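Local coordinates for glycosyl hydrolases family 2, sugar binding domain protein (Bacteroides uniformis str. 3978 T3 ii, PDB 6D1P), which probably acts as a gut bacterial beta-glucuronidase of glycosyl hydrolase family 2, hydrolysing O-glycosidic bonds, at residues S179-Y187 / D580-D588; I591-R602 / Q766-I775. All blocks are in the same frame, centred on the assembly; numbering follows the deposited sequence.

Contact 1. Residues S179-Y187 / D580-D588. With NA (sodium ion), chain C.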
loop_
_atom_site.group_PDB
_atom_site.type_symbol
_atom_site.label_atom_id
_atom_site.label_comp_id
_atom_site.label_asym_id
_atom_site.label_seq_id
_atom_site.Cartn_x
_atom_site.Cartn_y
_atom_site.Cartn_z
ATOM N N SER A 179 -15.376 -9.194 13.124
ATOM C CA SER A 179 -14.288 -10.088 12.786
ATOM C C SER A 179 -13.896 -9.954 11.333
ATOM O O SER A 179 -14.751 -9.813 10.444
ATOM C CB SER A 179 -14.693 -11.530 13.046
ATOM O OG SER A 179 -13.893 -12.398 12.280
ATOM N N ASP A 180 -12.593 -10.098 11.077
ATOM C CA ASP A 180 -12.175 -10.104 9.681
ATOM C C ASP A 180 -12.628 -11.356 8.937
ATOM O O ASP A 180 -12.390 -11.467 7.732
ATOM C CB ASP A 180 -10.655 -9.956 9.577
ATOM C CG ASP A 180 -10.202 -8.500 9.684
ATOM O OD1 ASP A 180 -10.452 -7.716 8.736
ATOM O OD2 ASP A 180 -9.615 -8.143 10.723
ATOM N N MET A 181 -13.248 -12.316 9.609
ATOM C CA MET A 181 -13.905 -13.380 8.868
ATOM C C MET A 181 -15.218 -12.926 8.231
ATOM O O MET A 181 -15.792 -13.682 7.442
ATOM C CB MET A 181 -14.125 -14.574 9.790
ATOM C CG MET A 181 -12.831 -15.068 10.442
ATOM S SD MET A 181 -13.045 -16.552 11.434
ATOM C CE MET A 181 -13.356 -17.753 10.134
ATOM N N SER A 182 -15.681 -11.708 8.531
ATOM C CA SER A 182 -16.927 -11.189 7.985
ATOM C C SER A 182 -16.863 -11.074 6.470
ATOM O O SER A 182 -15.801 -10.827 5.886
ATOM C CB SER A 182 -17.243 -9.817 8.578
ATOM O OG SER A 182 -17.549 -9.917 9.959
ATOM N N ASP A 183 -18.031 -11.220 5.842
ATOM C CA ASP A 183 -18.197 -11.109 4.393
ATOM C C ASP A 183 -18.427 -9.659 3.934
ATOM O O ASP A 183 -19.270 -9.371 3.072
ATOM C CB ASP A 183 -19.331 -12.037 3.970
ATOM C CG ASP A 183 -19.447 -12.197 2.459
ATOM O OD1 ASP A 183 -18.417 -12.311 1.765
ATOM O OD2 ASP A 183 -20.607 -12.243 1.972
ATOM N N PHE A 184 -17.685 -8.717 4.509
ATOM C CA PHE A 184 -17.668 -7.329 4.057
ATOM C C PHE A 184 -16.332 -6.727 4.468
ATOM O O PHE A 184 -15.599 -7.304 5.280
ATOM C CB PHE A 184 -18.863 -6.535 4.624
ATOM C CG PHE A 184 -18.897 -6.457 6.132
ATOM C CD1 PHE A 184 -19.495 -7.468 6.888
ATOM C CD2 PHE A 184 -18.373 -5.362 6.795
ATOM C CE1 PHE A 184 -19.553 -7.397 8.289
ATOM C CE2 PHE A 184 -18.417 -5.278 8.199
ATOM C CZ PHE A 184 -19.015 -6.308 8.943
ATOM N N ASN A 185 -15.993 -5.576 3.877
ATOM C CA ASN A 185 -14.736 -4.911 4.234
ATOM C C ASN A 185 -14.910 -4.163 5.545
ATOM O O ASN A 185 -15.965 -3.568 5.787
ATOM C CB ASN A 185 -14.275 -3.922 3.163
ATOM C CG ASN A 185 -14.025 -4.578 1.813
ATOM O OD1 ASN A 185 -14.795 -4.379 0.860
ATOM N ND2 ASN A 185 -12.935 -5.331 1.711
ATOM N N LEU A 186 -13.880 -4.222 6.400
ATOM C CA LEU A 186 -13.738 -3.326 7.550
ATOM C C LEU A 186 -13.051 -2.076 7.020
ATOM O O LEU A 186 -11.820 -1.948 7.052
ATOM C CB LEU A 186 -12.945 -3.967 8.683
ATOM C CG LEU A 186 -13.634 -4.905 9.693
ATOM C CD1 LEU A 186 -14.410 -6.034 9.021
ATOM C CD2 LEU A 186 -12.611 -5.487 10.692
ATOM N N TYR A 187 -13.870 -1.145 6.535
ATOM C CA TYR A 187 -13.391 0.033 5.833
ATOM C C TYR A 187 -12.621 0.974 6.758
ATOM O O TYR A 187 -12.867 1.042 7.958
ATOM C CB TYR A 187 -14.577 0.768 5.209
ATOM C CG TYR A 187 -15.043 0.195 3.894
ATOM C CD1 TYR A 187 -14.142 -0.011 2.858
ATOM C CD2 TYR A 187 -16.381 -0.148 3.688
ATOM C CE1 TYR A 187 -14.554 -0.520 1.639
ATOM C CE2 TYR A 187 -16.815 -0.664 2.460
ATOM C CZ TYR A 187 -15.883 -0.853 1.441
ATOM O OH TYR A 187 -16.260 -1.356 0.209
ATOM N N ASP A 580 -25.184 -5.243 -5.000
ATOM C CA ASP A 580 -23.835 -5.793 -5.052
ATOM C C ASP A 580 -22.897 -4.937 -4.221
ATOM O O ASP A 580 -22.916 -3.709 -4.319
ATOM C CB ASP A 580 -23.336 -5.837 -6.499
ATOM C CG ASP A 580 -23.997 -6.916 -7.321
ATOM O OD1 ASP A 580 -24.887 -7.604 -6.780
ATOM O OD2 ASP A 580 -23.619 -7.073 -8.519
ATOM N N PHE A 581 -22.073 -5.580 -3.402
ATOM C CA PHE A 581 -21.171 -4.844 -2.533
ATOM C C PHE A 581 -19.846 -5.583 -2.455
ATOM O O PHE A 581 -19.759 -6.779 -2.747
ATOM C CB PHE A 581 -21.774 -4.662 -1.138
ATOM C CG PHE A 581 -21.842 -5.937 -0.360
ATOM C CD1 PHE A 581 -22.934 -6.780 -0.493
ATOM C CD2 PHE A 581 -20.787 -6.317 0.485
ATOM C CE1 PHE A 581 -22.997 -7.968 0.210
ATOM C CE2 PHE A 581 -20.843 -7.499 1.182
ATOM C CZ PHE A 581 -21.958 -8.331 1.061
ATOM N N SER A 582 -18.804 -4.854 -2.072
ATOM C CA SER A 582 -17.474 -5.443 -2.031
ATOM C C SER A 582 -17.277 -6.290 -0.777
ATOM O O SER A 582 -17.693 -5.916 0.327
ATOM C CB SER A 582 -16.405 -4.363 -2.061
ATOM O OG SER A 582 -15.105 -4.944 -1.935
ATOM N N THR A 583 -16.617 -7.434 -0.951
ATOM C CA THR A 583 -16.258 -8.277 0.156
ATOM C C THR A 583 -14.839 -8.778 -0.050
ATOM O O THR A 583 -14.465 -9.122 -1.182
ATOM C CB THR A 583 -17.202 -9.471 0.302
ATOM O OG1 THR A 583 -16.642 -10.379 1.254
ATOM C CG2 THR A 583 -17.379 -10.174 -1.029
ATOM N N PRO A 584 -14.031 -8.836 1.013
ATOM C CA PRO A 584 -12.642 -9.280 0.844
ATOM C C PRO A 584 -12.535 -10.770 0.636
ATOM O O PRO A 584 -11.455 -11.248 0.266
ATOM C CB PRO A 584 -11.966 -8.852 2.159
ATOM C CG PRO A 584 -13.090 -8.872 3.163
ATOM C CD PRO A 584 -14.345 -8.504 2.414
ATOM N N LEU A 585 -13.629 -11.507 0.856
ATOM C CA LEU A 585 -13.603 -12.960 0.944
ATOM C C LEU A 585 -13.731 -13.656 -0.398
ATOM O O LEU A 585 -13.488 -14.861 -0.476
ATOM C CB LEU A 585 -14.732 -13.449 1.850
ATOM C CG LEU A 585 -14.764 -12.907 3.271
ATOM C CD1 LEU A 585 -15.768 -13.700 4.042
ATOM C CD2 LEU A 585 -13.362 -12.957 3.935
ATOM N N ARG A 586 -14.109 -12.949 -1.453
ATOM C CA ARG A 586 -14.405 -13.575 -2.735
ATOM C C ARG A 586 -13.474 -13.047 -3.825
ATOM O O ARG A 586 -13.926 -12.350 -4.749
ATOM C CB ARG A 586 -15.867 -13.334 -3.105
ATOM C CG ARG A 586 -16.880 -13.833 -2.072
ATOM C CD ARG A 586 -17.327 -15.261 -2.321
ATOM N NE ARG A 586 -16.253 -16.234 -2.126
ATOM C CZ ARG A 586 -15.950 -16.796 -0.953
ATOM N NH1 ARG A 586 -16.642 -16.487 0.134
ATOM N NH2 ARG A 586 -14.948 -17.670 -0.860
ATOM N N PRO A 587 -12.178 -13.392 -3.779
ATOM C CA PRO A 587 -11.273 -12.957 -4.860
ATOM C C PRO A 587 -11.672 -13.471 -6.231
ATOM O O PRO A 587 -11.375 -12.829 -7.244
ATOM C CB PRO A 587 -9.914 -13.526 -4.423
ATOM C CG PRO A 587 -10.283 -14.710 -3.574
ATOM C CD PRO A 587 -11.466 -14.218 -2.788
ATOM N N ASP A 588 -12.363 -14.601 -6.304
ATOM C CA ASP A 588 -12.601 -15.260 -7.576
ATOM C C ASP A 588 -14.048 -15.156 -8.043
ATOM O O ASP A 588 -14.421 -15.872 -8.975
ATOM C CB ASP A 588 -12.189 -16.734 -7.487
ATOM C CG ASP A 588 -10.708 -16.921 -7.114
ATOM O OD1 ASP A 588 -9.844 -16.312 -7.786
ATOM O OD2 ASP A 588 -10.420 -17.673 -6.141
HETATM NA NA NA C . -23.167 -1.813 -2.469
HETATM O O HOH W 1 -18.494 -15.139 1.661
HETATM O O HOH W 2 -17.652 -3.976 2.153
HETATM O O HOH W 3 -24.980 -2.291 -0.374
#

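Contact 2. Residues I591-R602 / Q766-I775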
loop_
_atom_site.group_PDB
_atom_site.type_symbol
_atom_site.label_atom_id
_atom_site.label_comp_id
_atom_site.label_asym_id
_atom_site.label_seq_id
_atom_site.Cartn_x
_atom_site.Cartn_y
_atom_site.Cartn_z
ATOM N N ILE A 591 -17.378 -11.056 -10.601
ATOM C CA ILE A 591 -16.746 -9.761 -10.371
ATOM C C ILE A 591 -15.861 -9.904 -9.133
ATOM O O ILE A 591 -16.391 -10.084 -8.021
ATOM C CB ILE A 591 -17.774 -8.636 -10.216
ATOM C CG1 ILE A 591 -18.554 -8.467 -11.530
ATOM C CG2 ILE A 591 -17.046 -7.316 -9.886
ATOM C CD1 ILE A 591 -19.631 -7.412 -11.476
ATOM N N PRO A 592 -14.539 -9.891 -9.276
ATOM C CA PRO A 592 -13.668 -10.187 -8.132
ATOM C C PRO A 592 -13.973 -9.286 -6.948
ATOM O O PRO A 592 -14.258 -8.095 -7.104
ATOM C CB PRO A 592 -12.269 -9.941 -8.697
ATOM C CG PRO A 592 -12.410 -10.263 -10.157
ATOM C CD PRO A 592 -13.772 -9.738 -10.525
ATOM N N TYR A 593 -13.992 -9.879 -5.760
ATOM C CA TYR A 593 -14.211 -9.140 -4.520
ATOM C C TYR A 593 -15.583 -8.437 -4.451
ATOM O O TYR A 593 -15.767 -7.486 -3.668
ATOM C CB TYR A 593 -13.079 -8.130 -4.300
ATOM C CG TYR A 593 -11.714 -8.774 -4.118
ATOM C CD1 TYR A 593 -11.429 -9.519 -2.971
ATOM C CD2 TYR A 593 -10.706 -8.629 -5.080
ATOM C CE1 TYR A 593 -10.176 -10.108 -2.773
ATOM C CE2 TYR A 593 -9.431 -9.220 -4.894
ATOM C CZ TYR A 593 -9.186 -9.957 -3.729
ATOM O OH TYR A 593 -7.960 -10.543 -3.512
ATOM N N VAL A 594 -16.573 -8.878 -5.224
ATOM C CA VAL A 594 -17.921 -8.324 -5.122
ATOM C C VAL A 594 -18.886 -9.449 -4.774
ATOM O O VAL A 594 -18.906 -10.494 -5.432
ATOM C CB VAL A 594 -18.348 -7.580 -6.396
ATOM C CG1 VAL A 594 -19.838 -7.177 -6.311
ATOM C CG2 VAL A 594 -17.510 -6.341 -6.533
ATOM N N ASN A 595 -19.619 -9.267 -3.691
ATOM C CA ASN A 595 -20.745 -10.143 -3.389
ATOM C C ASN A 595 -21.867 -9.760 -4.349
ATOM O O ASN A 595 -22.349 -8.625 -4.318
ATOM C CB ASN A 595 -21.124 -9.972 -1.924
ATOM C CG ASN A 595 -22.275 -10.873 -1.492
ATOM O OD1 ASN A 595 -23.343 -10.913 -2.117
ATOM N ND2 ASN A 595 -22.060 -11.599 -0.398
ATOM N N GLN A 596 -22.224 -10.658 -5.266
ATOM C CA GLN A 596 -23.170 -10.336 -6.333
ATOM C C GLN A 596 -24.609 -10.781 -6.025
ATOM O O GLN A 596 -25.372 -11.111 -6.941
ATOM C CB GLN A 596 -22.671 -10.930 -7.648
ATOM C CG GLN A 596 -21.269 -10.338 -8.003
ATOM C CD GLN A 596 -20.628 -10.968 -9.238
ATOM O OE1 GLN A 596 -19.743 -11.830 -9.129
ATOM N NE2 GLN A 596 -21.059 -10.534 -10.415
ATOM N N LYS A 597 -25.020 -10.757 -4.756
ATOM C CA LYS A 597 -26.391 -11.107 -4.406
ATOM C C LYS A 597 -27.351 -9.920 -4.452
ATOM O O LYS A 597 -28.482 -10.041 -3.965
ATOM C CB LYS A 597 -26.428 -11.741 -3.026
ATOM C CG LYS A 597 -25.828 -13.129 -2.971
ATOM C CD LYS A 597 -25.840 -13.648 -1.516
ATOM C CE LYS A 597 -25.244 -15.046 -1.415
ATOM N NZ LYS A 597 -23.764 -15.082 -1.615
ATOM N N GLY A 598 -26.931 -8.780 -5.006
ATOM C CA GLY A 598 -27.828 -7.653 -5.118
ATOM C C GLY A 598 -28.861 -7.861 -6.211
ATOM O O GLY A 598 -28.721 -8.713 -7.086
ATOM N N VAL A 599 -29.944 -7.081 -6.163
ATOM C CA VAL A 599 -30.790 -6.967 -7.346
ATOM C C VAL A 599 -30.435 -5.738 -8.166
ATOM O O VAL A 599 -31.074 -5.476 -9.199
ATOM C CB VAL A 599 -32.298 -6.993 -7.001
ATOM C CG1 VAL A 599 -32.713 -8.404 -6.636
ATOM C CG2 VAL A 599 -32.640 -6.033 -5.861
ATOM N N VAL A 600 -29.423 -4.981 -7.742
ATOM C CA VAL A 600 -28.867 -3.881 -8.518
ATOM C C VAL A 600 -27.357 -3.943 -8.365
ATOM O O VAL A 600 -26.834 -4.434 -7.355
ATOM C CB VAL A 600 -29.382 -2.481 -8.082
ATOM C CG1 VAL A 600 -30.918 -2.429 -7.994
ATOM C CG2 VAL A 600 -28.762 -2.064 -6.773
ATOM N N GLN A 601 -26.659 -3.422 -9.376
ATOM C CA GLN A 601 -25.202 -3.430 -9.408
ATOM C C GLN A 601 -24.649 -2.487 -8.349
ATOM O O GLN A 601 -25.374 -1.686 -7.749
ATOM C CB GLN A 601 -24.693 -3.014 -10.788
ATOM C CG GLN A 601 -24.911 -4.046 -11.853
ATOM C CD GLN A 601 -24.255 -3.665 -13.150
ATOM O OE1 GLN A 601 -23.075 -3.257 -13.176
ATOM N NE2 GLN A 601 -25.008 -3.776 -14.246
ATOM N N ARG A 602 -23.333 -2.551 -8.159
ATOM C CA ARG A 602 -22.711 -1.781 -7.090
ATOM C C ARG A 602 -22.821 -0.275 -7.313
ATOM O O ARG A 602 -22.722 0.485 -6.343
ATOM C CB ARG A 602 -21.254 -2.205 -6.937
ATOM C CG ARG A 602 -20.583 -1.694 -5.682
ATOM C CD ARG A 602 -19.306 -2.460 -5.400
ATOM N NE ARG A 602 -18.700 -1.981 -4.179
ATOM C CZ ARG A 602 -17.568 -1.289 -4.122
ATOM N NH1 ARG A 602 -16.877 -1.005 -5.226
ATOM N NH2 ARG A 602 -17.117 -0.894 -2.947
ATOM N N GLN A 766 -14.509 -0.545 -10.075
ATOM C CA GLN A 766 -15.820 -0.105 -9.609
ATOM C C GLN A 766 -16.631 -1.210 -8.947
ATOM O O GLN A 766 -17.515 -0.913 -8.136
ATOM C CB GLN A 766 -16.630 0.487 -10.770
ATOM C CG GLN A 766 -15.939 1.656 -11.476
ATOM C CD GLN A 766 -15.731 2.833 -10.548
ATOM O OE1 GLN A 766 -16.696 3.433 -10.058
ATOM N NE2 GLN A 766 -14.462 3.165 -10.284
ATOM N N GLY A 767 -16.358 -2.472 -9.275
ATOM C CA GLY A 767 -17.201 -3.562 -8.813
ATOM C C GLY A 767 -18.486 -3.720 -9.601
ATOM O O GLY A 767 -19.467 -4.253 -9.072
ATOM N N THR A 768 -18.506 -3.278 -10.849
ATOM C CA THR A 768 -19.685 -3.269 -11.705
ATOM C C THR A 768 -19.410 -4.065 -12.980
ATOM O O THR A 768 -18.274 -4.480 -13.247
ATOM C CB THR A 768 -20.080 -1.834 -12.053
ATOM O OG1 THR A 768 -18.949 -1.182 -12.644
ATOM C CG2 THR A 768 -20.498 -1.080 -10.804
ATOM N N ALA A 769 -20.461 -4.248 -13.788
ATOM C CA ALA A 769 -20.335 -5.002 -15.041
ATOM C C ALA A 769 -19.446 -4.302 -16.066
ATOM O O ALA A 769 -18.838 -4.966 -16.910
ATOM C CB ALA A 769 -21.710 -5.241 -15.663
ATOM N N GLN A 770 -19.376 -2.978 -16.043
ATOM C CA GLN A 770 -18.628 -2.259 -17.064
ATOM C C GLN A 770 -17.474 -1.463 -16.473
ATOM O O GLN A 770 -16.839 -0.685 -17.194
ATOM C CB GLN A 770 -19.570 -1.350 -17.863
ATOM C CG GLN A 770 -20.687 -2.116 -18.573
ATOM C CD GLN A 770 -21.654 -1.205 -19.358
ATOM O OE1 GLN A 770 -21.782 -0.011 -19.076
ATOM N NE2 GLN A 770 -22.335 -1.781 -20.341
ATOM N N GLY A 771 -17.188 -1.641 -15.186
ATOM C CA GLY A 771 -16.119 -0.931 -14.517
ATOM C C GLY A 771 -15.142 -1.861 -13.823
ATOM O O GLY A 771 -14.604 -1.525 -12.756
ATOM N N SER A 772 -14.898 -3.029 -14.421
ATOM C CA SER A 772 -13.996 -4.031 -13.866
ATOM C C SER A 772 -12.917 -4.367 -14.879
ATOM O O SER A 772 -13.219 -4.652 -16.044
ATOM C CB SER A 772 -14.752 -5.302 -13.459
ATOM O OG SER A 772 -15.729 -4.989 -12.487
ATOM N N ARG A 773 -11.664 -4.341 -14.413
ATOM C CA ARG A 773 -10.505 -4.697 -15.226
ATOM C C ARG A 773 -10.470 -6.185 -15.557
ATOM O O ARG A 773 -9.967 -6.577 -16.623
ATOM C CB ARG A 773 -9.227 -4.308 -14.474
ATOM C CG ARG A 773 -7.965 -4.473 -15.297
ATOM C CD ARG A 773 -6.696 -4.266 -14.490
ATOM N NE ARG A 773 -6.221 -5.506 -13.878
ATOM C CZ ARG A 773 -5.648 -6.499 -14.556
ATOM N NH1 ARG A 773 -5.481 -6.406 -15.879
ATOM N NH2 ARG A 773 -5.246 -7.587 -13.911
ATOM N N ARG A 774 -10.943 -7.028 -14.631
ATOM C CA ARG A 774 -11.062 -8.465 -14.850
ATOM C C ARG A 774 -12.451 -8.932 -14.434
ATOM O O ARG A 774 -12.908 -8.638 -13.326
ATOM C CB ARG A 774 -9.997 -9.240 -14.076
ATOM C CG ARG A 774 -10.115 -10.730 -14.245
ATOM C CD ARG A 774 -9.185 -11.412 -13.284
ATOM N NE ARG A 774 -7.839 -10.931 -13.515
ATOM C CZ ARG A 774 -6.923 -10.743 -12.569
ATOM N NH1 ARG A 774 -7.190 -11.002 -11.291
ATOM N NH2 ARG A 774 -5.728 -10.297 -12.914
ATOM N N ILE A 775 -13.107 -9.683 -15.310
ATOM C CA ILE A 775 -14.490 -10.071 -15.084
ATOM C C ILE A 775 -14.787 -11.280 -15.956
ATOM O O ILE A 775 -14.370 -11.347 -17.118
ATOM C CB ILE A 775 -15.441 -8.878 -15.376
ATOM C CG1 ILE A 775 -16.897 -9.220 -15.119
ATOM C CG2 ILE A 775 -15.313 -8.437 -16.798
ATOM C CD1 ILE A 775 -17.814 -8.001 -15.230
HETATM O O HOH W 4 -22.142 -1.316 -14.992
HETATM O O HOH W 5 -22.042 -4.846 -9.614
#

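Contact 1. Residues S179-Y187 / D580-D588
D183 and L585 lead a buried interdomain contact in this family 2 hydrolase, where a loop of the sugar-binding domain meets strand 581-582 and the turn after it, downstream of TIM-barrel strand 572-574. Each side contributes a type I beta turn, S179 to S182 and T583 to R586. T583 OG1 donates to D183 OD1 at 2.7 Å, arriving from above the carboxylate, 49° out of its plane. The same hydroxyl accepts from L585 N, an ST turn, so one oxygen both ties down the T583-R586 turn and grips the other domain. D183 can reach it because CG stands anti to the backbone N (chi1 -170°). Its second oxygen, OD2, is taken by N595 ND2 of strand 594-595, which pairs antiparallel with 581-582, and the two bonds should hold the carboxylate in place.

L585 brings its CD1 methyl against the carbonyls of the first turn, 3.4 Å from M181 O and equally near S182 O. The same leucine also packs on V61 of the second subunit, and R586 NH2 is hydrogen-bonded to G56 O, also of the second subunit, so the contact backs onto the dimer interface. Nearer the start of 580-588, the ring of F581 turns its edge to D183 O, with CE2 3.1 Å from that oxygen and the oxygen in the ring plane; F184 CB approaches the ring obliquely. P584 CD lies 3.4 Å from F184 O. Between the two backbones sits one water, which accepts from N185 N at 2.9 Å and donates to S582 O at 2.7 Å.

Contact 2. Residues I591-R602 / Q766-I775
I591 and I775 lie side by side and point the same way, CG1 of I591 3.8 Å from CD1 of I775. The rest of I591 splits its work: CG2 rests near S772 OG and the G767 backbone, while CD1 reaches the carbonyl carbon of T768 at 3.7 Å. That part of the 766-775 loop is braced from within, because S772 OG donates to T768 O in the carbonyl plane. Beside I591, the CG2 branch of V594 packs 3.6 Å from the CA of G767, which lies close in with no side chain between.

Polar grips flank this apolar patch. Q601, extended beyond CG, brings OE1 to A769 N; the bond of 2.9 Å is almost straight (175°), though the N-H arrives 40° above the amide plane, and OE1 also accepts from a water. R602 stretches alongside the loop, with CG anti to the backbone N (chi1 -168°) and the chain extended to NE. Its NH1 donates to Q766 O at 3.0 Å. Q766 O sits at the guanidinium edge, near its plane, but the donor stands well above the Q766 carbonyl plane; NH2 is held by a salt bridge to D333. A second water joins R602 N to G767 O.

Farther along, P592 CD comes within 3.1 Å of R774 O, at strand 774-776, one edge of the four-stranded C-terminal sheet. P592 and R774 both touch F751 of the next strand, 751-756. On the barrel side, strand 594-595 pairs antiparallel with 581-582, while V599 and V600 pack on helix 609-617.

The centres of contacts 1 and 2 lie about 13 Å apart, in series along the chain. They are joined by the hairpin of strands 581-582 and 594-595: F581 O lies 2.7 Å from N595 N, and R586 O is equally close to Y593 N, both probable hydrogen bonds. The 580-588 side meets mainly the sugar-binding domain and 591-602 mainly the loop and edge strand of the C-terminal sheet, though N595 also reaches D183. A sodium ion lies beside both contacts, bound by D580 O at 2.7 Å and by D333; the latter, R602's partner in contact 2, also hydrogen-bonds Y187 OH. A glycerol about 4 Å from the D183 side chain may mark a pocket.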